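Local coordinates for protein alcohol dehydrogenase IV (Corynebacterium glutamicum, PDB 3IV7) that probably reduces maleylacetate with a nicotinamide cofactor, as a member of the iron-containing alcohol dehydrogenase family, at residues R35-V40 against E88-V93; K39-A44 against V61-D66. One frame throughout, in Å; residues are numbered along the deposited sequence.

Contact 1. Residues R35-V40 against E88-V93; sequences RGSAKV and EIDLLV
The Asp90 carboxylate grips two successive backbone N-H groups of the 35-40 turn, at the N-terminal ends of neighbouring strands 40-43 and 91-96 in the parallel sheet of the alpha/beta domain. Asp90 OD2 accepts from Ala38 N with its syn lone pair, in a nearly straight bond of 2.7 Å. Asp90 OD1 is met by Lys39 N from above the carboxylate plane, 44° out of it, at 2.8 Å. With chi1 at 68°, CG sits between its own N and carbonyl carbon, which brings the carboxylate up to the turn. Asp90 N in turn donates to Lys39 O, so that each segment both gives and receives. The other flat group, the Arg35 guanidinium, has the methyl Leu91 CD1 obliquely beside it. The extended arginine chain crosses the leucine at about a right angle, with Arg35 CD 3.6 Å from Leu91 CD1; Glu31 and Glu150 bind the charged end. Val40 pairs with Leu91 in the parallel bridge, and Val40 CG1 packs on Val93 CG2 at 3.5 Å. Ser37 N closes the Schellman motif, with Gly36 as C-prime, that ends helix 24-35. A water bridges Ser37 OG and Asp90 O, donating to the latter, and Ser37 OG lies 3.6 Å from Leu91 CD2.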
loop_
_atom_site.group_PDB
_atom_site.type_symbol
_atom_site.label_atom_id
_atom_site.label_comp_id
_atom_site.label_asym_id
_atom_site.label_seq_id
_atom_site.Cartn_x
_atom_site.Cartn_y
_atom_site.Cartn_z
ATOM N N ARG A 35 13.520 18.180 -6.138
ATOM C CA ARG A 35 14.249 18.308 -4.868
ATOM C C ARG A 35 15.113 19.543 -4.808
ATOM O O ARG A 35 15.503 19.982 -3.724
ATOM C CB ARG A 35 15.137 17.071 -4.638
ATOM C CG ARG A 35 14.369 15.815 -4.442
ATOM C CD ARG A 35 15.268 14.531 -4.482
ATOM N NE ARG A 35 14.437 13.370 -4.233
ATOM C CZ ARG A 35 14.048 12.985 -3.027
ATOM N NH1 ARG A 35 14.490 13.617 -1.931
ATOM N NH2 ARG A 35 13.235 11.951 -2.904
ATOM N N GLY A 36 15.447 20.102 -5.969
ATOM C CA GLY A 36 16.391 21.212 -6.034
ATOM C C GLY A 36 17.829 20.798 -5.722
ATOM O O GLY A 36 18.695 21.660 -5.478
ATOM N N SER A 37 18.098 19.484 -5.814
ATOM C CA SER A 37 19.397 18.897 -5.449
ATOM C C SER A 37 20.509 19.487 -6.261
ATOM O O SER A 37 20.423 19.530 -7.484
ATOM C CB SER A 37 19.364 17.384 -5.682
ATOM O OG SER A 37 18.242 16.820 -5.068
ATOM N N ALA A 38 21.568 19.925 -5.582
ATOM C CA ALA A 38 22.701 20.587 -6.242
ATOM C C ALA A 38 23.993 19.768 -6.271
ATOM O O ALA A 38 24.960 20.166 -6.937
ATOM C CB ALA A 38 22.976 21.968 -5.567
ATOM N N LYS A 39 24.040 18.648 -5.535
ATOM C CA LYS A 39 25.270 17.856 -5.444
ATOM C C LYS A 39 24.963 16.387 -5.323
ATOM O O LYS A 39 25.043 15.808 -4.243
ATOM C CB LYS A 39 26.133 18.321 -4.272
ATOM C CG LYS A 39 26.682 19.735 -4.431
ATOM C CD LYS A 39 28.023 19.906 -3.753
ATOM C CE LYS A 39 29.162 19.346 -4.607
ATOM N NZ LYS A 39 30.495 19.685 -4.032
ATOM N N VAL A 40 24.674 15.790 -6.477
ATOM C CA VAL A 40 24.251 14.448 -6.602
ATOM C C VAL A 40 25.427 13.472 -6.629
ATOM O O VAL A 40 26.432 13.688 -7.324
ATOM C CB VAL A 40 23.455 14.260 -7.922
ATOM C CG1 VAL A 40 22.991 12.801 -8.077
ATOM C CG2 VAL A 40 22.256 15.238 -7.992
ATOM N N GLU A 88 29.916 17.282 0.302
ATOM C CA GLU A 88 28.672 17.969 0.577
ATOM C C GLU A 88 27.552 17.500 -0.338
ATOM O O GLU A 88 26.706 18.275 -0.787
ATOM C CB GLU A 88 28.885 19.467 0.489
ATOM C CG GLU A 88 29.891 19.937 1.503
ATOM C CD GLU A 88 30.267 21.387 1.321
ATOM O OE1 GLU A 88 30.776 21.737 0.242
ATOM O OE2 GLU A 88 30.088 22.156 2.273
ATOM N N ILE A 89 27.517 16.205 -0.533
ATOM C CA ILE A 89 26.484 15.572 -1.296
ATOM C C ILE A 89 25.104 15.835 -0.679
ATOM O O ILE A 89 24.953 15.849 0.531
ATOM C CB ILE A 89 26.749 14.062 -1.351
ATOM C CG1 ILE A 89 28.018 13.793 -2.159
ATOM C CG2 ILE A 89 25.575 13.340 -1.948
ATOM C CD1 ILE A 89 27.981 14.369 -3.601
ATOM N N ASP A 90 24.101 16.065 -1.519
ATOM C CA ASP A 90 22.771 16.300 -1.026
ATOM C C ASP A 90 21.723 15.320 -1.568
ATOM O O ASP A 90 20.556 15.380 -1.180
ATOM C CB ASP A 90 22.333 17.774 -1.218
ATOM C CG ASP A 90 22.136 18.166 -2.681
ATOM O OD1 ASP A 90 22.425 17.356 -3.584
ATOM O OD2 ASP A 90 21.700 19.328 -2.925
ATOM N N LEU A 91 22.145 14.417 -2.437
ATOM C CA LEU A 91 21.271 13.353 -2.918
ATOM C C LEU A 91 22.111 12.151 -3.285
ATOM O O LEU A 91 23.184 12.294 -3.890
ATOM C CB LEU A 91 20.468 13.823 -4.135
ATOM C CG LEU A 91 19.389 12.869 -4.696
ATOM C CD1 LEU A 91 18.287 12.669 -3.695
ATOM C CD2 LEU A 91 18.830 13.418 -6.014
ATOM N N LEU A 92 21.647 10.968 -2.868
ATOM C CA LEU A 92 22.227 9.687 -3.276
ATOM C C LEU A 92 21.379 9.084 -4.387
ATOM O O LEU A 92 20.145 9.027 -4.272
ATOM C CB LEU A 92 22.237 8.701 -2.090
ATOM C CG LEU A 92 22.997 9.132 -0.838
ATOM C CD1 LEU A 92 22.827 8.112 0.285
ATOM C CD2 LEU A 92 24.429 9.334 -1.174
ATOM N N VAL A 93 22.022 8.656 -5.472
ATOM C CA VAL A 93 21.321 7.946 -6.533
ATOM C C VAL A 93 22.045 6.622 -6.761
ATOM O O VAL A 93 23.232 6.608 -6.986
ATOM C CB VAL A 93 21.265 8.752 -7.904
ATOM C CG1 VAL A 93 20.470 7.957 -8.920
ATOM C CG2 VAL A 93 20.653 10.183 -7.719
HETATM O O HOH W 1 18.770 16.688 -2.378
#

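Contact 2. Residues K39-A44 against V61-D66; sequences KVMVIA and VAIWHD
Met41, present as selenomethionine, runs from Ile63 to His65 on the neighbouring strand. Met41 CB lies 4.1 Å from Ile63 O, Met41 CG meets Ile63 CG2 at 4.0 Å, and the chain, extended with CG anti to the backbone N (chi1 178°), carries SE onward until CE reaches His65. There Met41 CE sits over one face of the imidazole in a CH-pi contact, 4.0 Å from the centroid of the His65 ring, while also touching His65 CB. Both side chains point the same way, and helix 74-86 covers them through Val83 and Ala80. On the opposite face of the sheet, Val42 lies alongside Trp64, Val42 CB 3.8 Å from Trp64 CE3, and its CG2 packs on Val61 CG2. Val61 CG1 stands over the centre of the Trp64 indole, 3.5 Å above the plane, and His53 of helix 49-55 stacks with the same ring. The backbones are laced by a ladder of bonds. Val40 O accepts from both Ala62 N and Ile63 N, in its carbonyl plane; Val42 N, His65 N and Ala44 N continue the pattern. Val42 bonds to both Ile63 and His65, the parallel pairing of a beta-alpha-beta crossover, built here from strand 40-43, helix 49-55 and strand 63-65.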
loop_
_atom_site.group_PDB
_atom_site.type_symbol
_atom_site.label_atom_id
_atom_site.label_comp_id
_atom_site.label_asym_id
_atom_site.label_seq_id
_atom_site.Cartn_x
_atom_site.Cartn_y
_atom_site.Cartn_z
ATOM N N LYS A 39 24.040 18.648 -5.535
ATOM C CA LYS A 39 25.270 17.856 -5.444
ATOM C C LYS A 39 24.963 16.387 -5.323
ATOM O O LYS A 39 25.043 15.808 -4.243
ATOM C CB LYS A 39 26.133 18.321 -4.272
ATOM C CG LYS A 39 26.682 19.735 -4.431
ATOM C CD LYS A 39 28.023 19.906 -3.753
ATOM C CE LYS A 39 29.162 19.346 -4.607
ATOM N NZ LYS A 39 30.495 19.685 -4.032
ATOM N N VAL A 40 24.674 15.790 -6.477
ATOM C CA VAL A 40 24.251 14.448 -6.602
ATOM C C VAL A 40 25.427 13.472 -6.629
ATOM O O VAL A 40 26.432 13.688 -7.324
ATOM C CB VAL A 40 23.455 14.260 -7.922
ATOM C CG1 VAL A 40 22.991 12.801 -8.077
ATOM C CG2 VAL A 40 22.256 15.238 -7.992
HETATM N N MSE A 41 25.279 12.387 -5.887
HETATM C CA MSE A 41 26.242 11.303 -5.896
HETATM C C MSE A 41 25.585 10.078 -6.502
HETATM O O MSE A 41 24.559 9.606 -6.004
HETATM C CB MSE A 41 26.705 11.006 -4.481
HETATM C CG MSE A 41 27.713 9.813 -4.323
HETATM SE SE MSE A 41 28.259 9.711 -2.447
HETATM C CE MSE A 41 29.440 8.172 -2.454
ATOM N N VAL A 42 26.159 9.576 -7.597
ATOM C CA VAL A 42 25.663 8.355 -8.237
ATOM C C VAL A 42 26.541 7.167 -7.814
ATOM O O VAL A 42 27.785 7.217 -7.885
ATOM C CB VAL A 42 25.637 8.474 -9.775
ATOM C CG1 VAL A 42 25.294 7.149 -10.405
ATOM C CG2 VAL A 42 24.616 9.539 -10.217
ATOM N N ILE A 43 25.888 6.118 -7.356
ATOM C CA ILE A 43 26.563 4.943 -6.848
ATOM C C ILE A 43 26.225 3.796 -7.766
ATOM O O ILE A 43 25.049 3.481 -7.964
ATOM C CB ILE A 43 26.088 4.608 -5.394
ATOM C CG1 ILE A 43 26.435 5.739 -4.453
ATOM C CG2 ILE A 43 26.700 3.273 -4.910
ATOM C CD1 ILE A 43 25.572 5.811 -3.240
ATOM N N ALA A 44 27.246 3.145 -8.296
ATOM C CA ALA A 44 27.043 2.018 -9.205
ATOM C C ALA A 44 28.353 1.211 -9.302
ATOM O O ALA A 44 29.414 1.781 -9.315
ATOM C CB ALA A 44 26.629 2.536 -10.621
ATOM N N VAL A 61 26.098 15.533 -12.080
ATOM C CA VAL A 61 26.505 14.608 -11.061
ATOM C C VAL A 61 27.795 15.085 -10.442
ATOM O O VAL A 61 28.790 15.277 -11.145
ATOM C CB VAL A 61 26.702 13.232 -11.635
ATOM C CG1 VAL A 61 27.402 12.327 -10.617
ATOM C CG2 VAL A 61 25.318 12.625 -12.077
ATOM N N ALA A 62 27.785 15.269 -9.123
ATOM C CA ALA A 62 28.965 15.749 -8.394
ATOM C C ALA A 62 29.995 14.647 -8.203
ATOM O O ALA A 62 31.184 14.879 -8.300
ATOM C CB ALA A 62 28.547 16.309 -7.046
ATOM N N ILE A 63 29.536 13.454 -7.885
ATOM C CA ILE A 63 30.439 12.332 -7.610
ATOM C C ILE A 63 29.893 11.045 -8.206
ATOM O O ILE A 63 28.689 10.762 -8.094
ATOM C CB ILE A 63 30.607 12.097 -6.064
ATOM C CG1 ILE A 63 31.420 13.217 -5.418
ATOM C CG2 ILE A 63 31.266 10.731 -5.807
ATOM C CD1 ILE A 63 32.949 13.230 -5.822
ATOM N N TRP A 64 30.782 10.277 -8.843
ATOM C CA TRP A 64 30.484 8.923 -9.322
ATOM C C TRP A 64 31.278 7.958 -8.439
ATOM O O TRP A 64 32.498 8.045 -8.377
ATOM C CB TRP A 64 30.931 8.737 -10.762
ATOM C CG TRP A 64 30.368 9.732 -11.707
ATOM C CD1 TRP A 64 30.915 10.916 -12.053
ATOM C CD2 TRP A 64 29.187 9.588 -12.485
ATOM N NE1 TRP A 64 30.123 11.553 -12.969
ATOM C CE2 TRP A 64 29.063 10.746 -13.269
ATOM C CE3 TRP A 64 28.193 8.605 -12.566
ATOM C CZ2 TRP A 64 27.995 10.953 -14.125
ATOM C CZ3 TRP A 64 27.154 8.791 -13.439
ATOM C CH2 TRP A 64 27.052 9.970 -14.205
ATOM N N HIS A 65 30.589 7.066 -7.746
ATOM C CA HIS A 65 31.235 6.201 -6.788
ATOM C C HIS A 65 31.001 4.772 -7.186
ATOM O O HIS A 65 29.847 4.333 -7.267
ATOM C CB HIS A 65 30.671 6.482 -5.389
ATOM C CG HIS A 65 31.350 5.724 -4.297
ATOM N ND1 HIS A 65 32.517 6.160 -3.701
ATOM C CD2 HIS A 65 31.021 4.561 -3.679
ATOM C CE1 HIS A 65 32.882 5.291 -2.772
ATOM N NE2 HIS A 65 31.993 4.313 -2.738
ATOM N N ASP A 66 32.089 4.032 -7.467
ATOM C CA ASP A 66 31.953 2.662 -7.920
ATOM C C ASP A 66 32.391 1.556 -6.971
ATOM O O ASP A 66 32.274 0.362 -7.326
ATOM C CB ASP A 66 32.548 2.462 -9.317
ATOM C CG ASP A 66 34.078 2.617 -9.362
ATOM O OD1 ASP A 66 34.747 2.711 -8.308
ATOM O OD2 ASP A 66 34.601 2.649 -10.490
#

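From the N terminus, helix 24-35 ends in the turn that opens both contacts, and Lys39 and Val40 belong to each. The chain then runs through strand 40-43 and helix 49-55 to strand 63-65, where contact 2 closes the shorter loop. It goes on through helix 74-86 to strand 91-96, and contact 1 closes the longer loop, which encloses that crossover. Strand 40-43 therefore lies between strands 91-96 and 63-65, the latter outermost in this chain's sheet. Beyond the turn, Val93 N and O probably bond to Met41 O and Ile43 N, while Ile89 packs against both Met41 and Ala62, so the two contacts also touch through side chains.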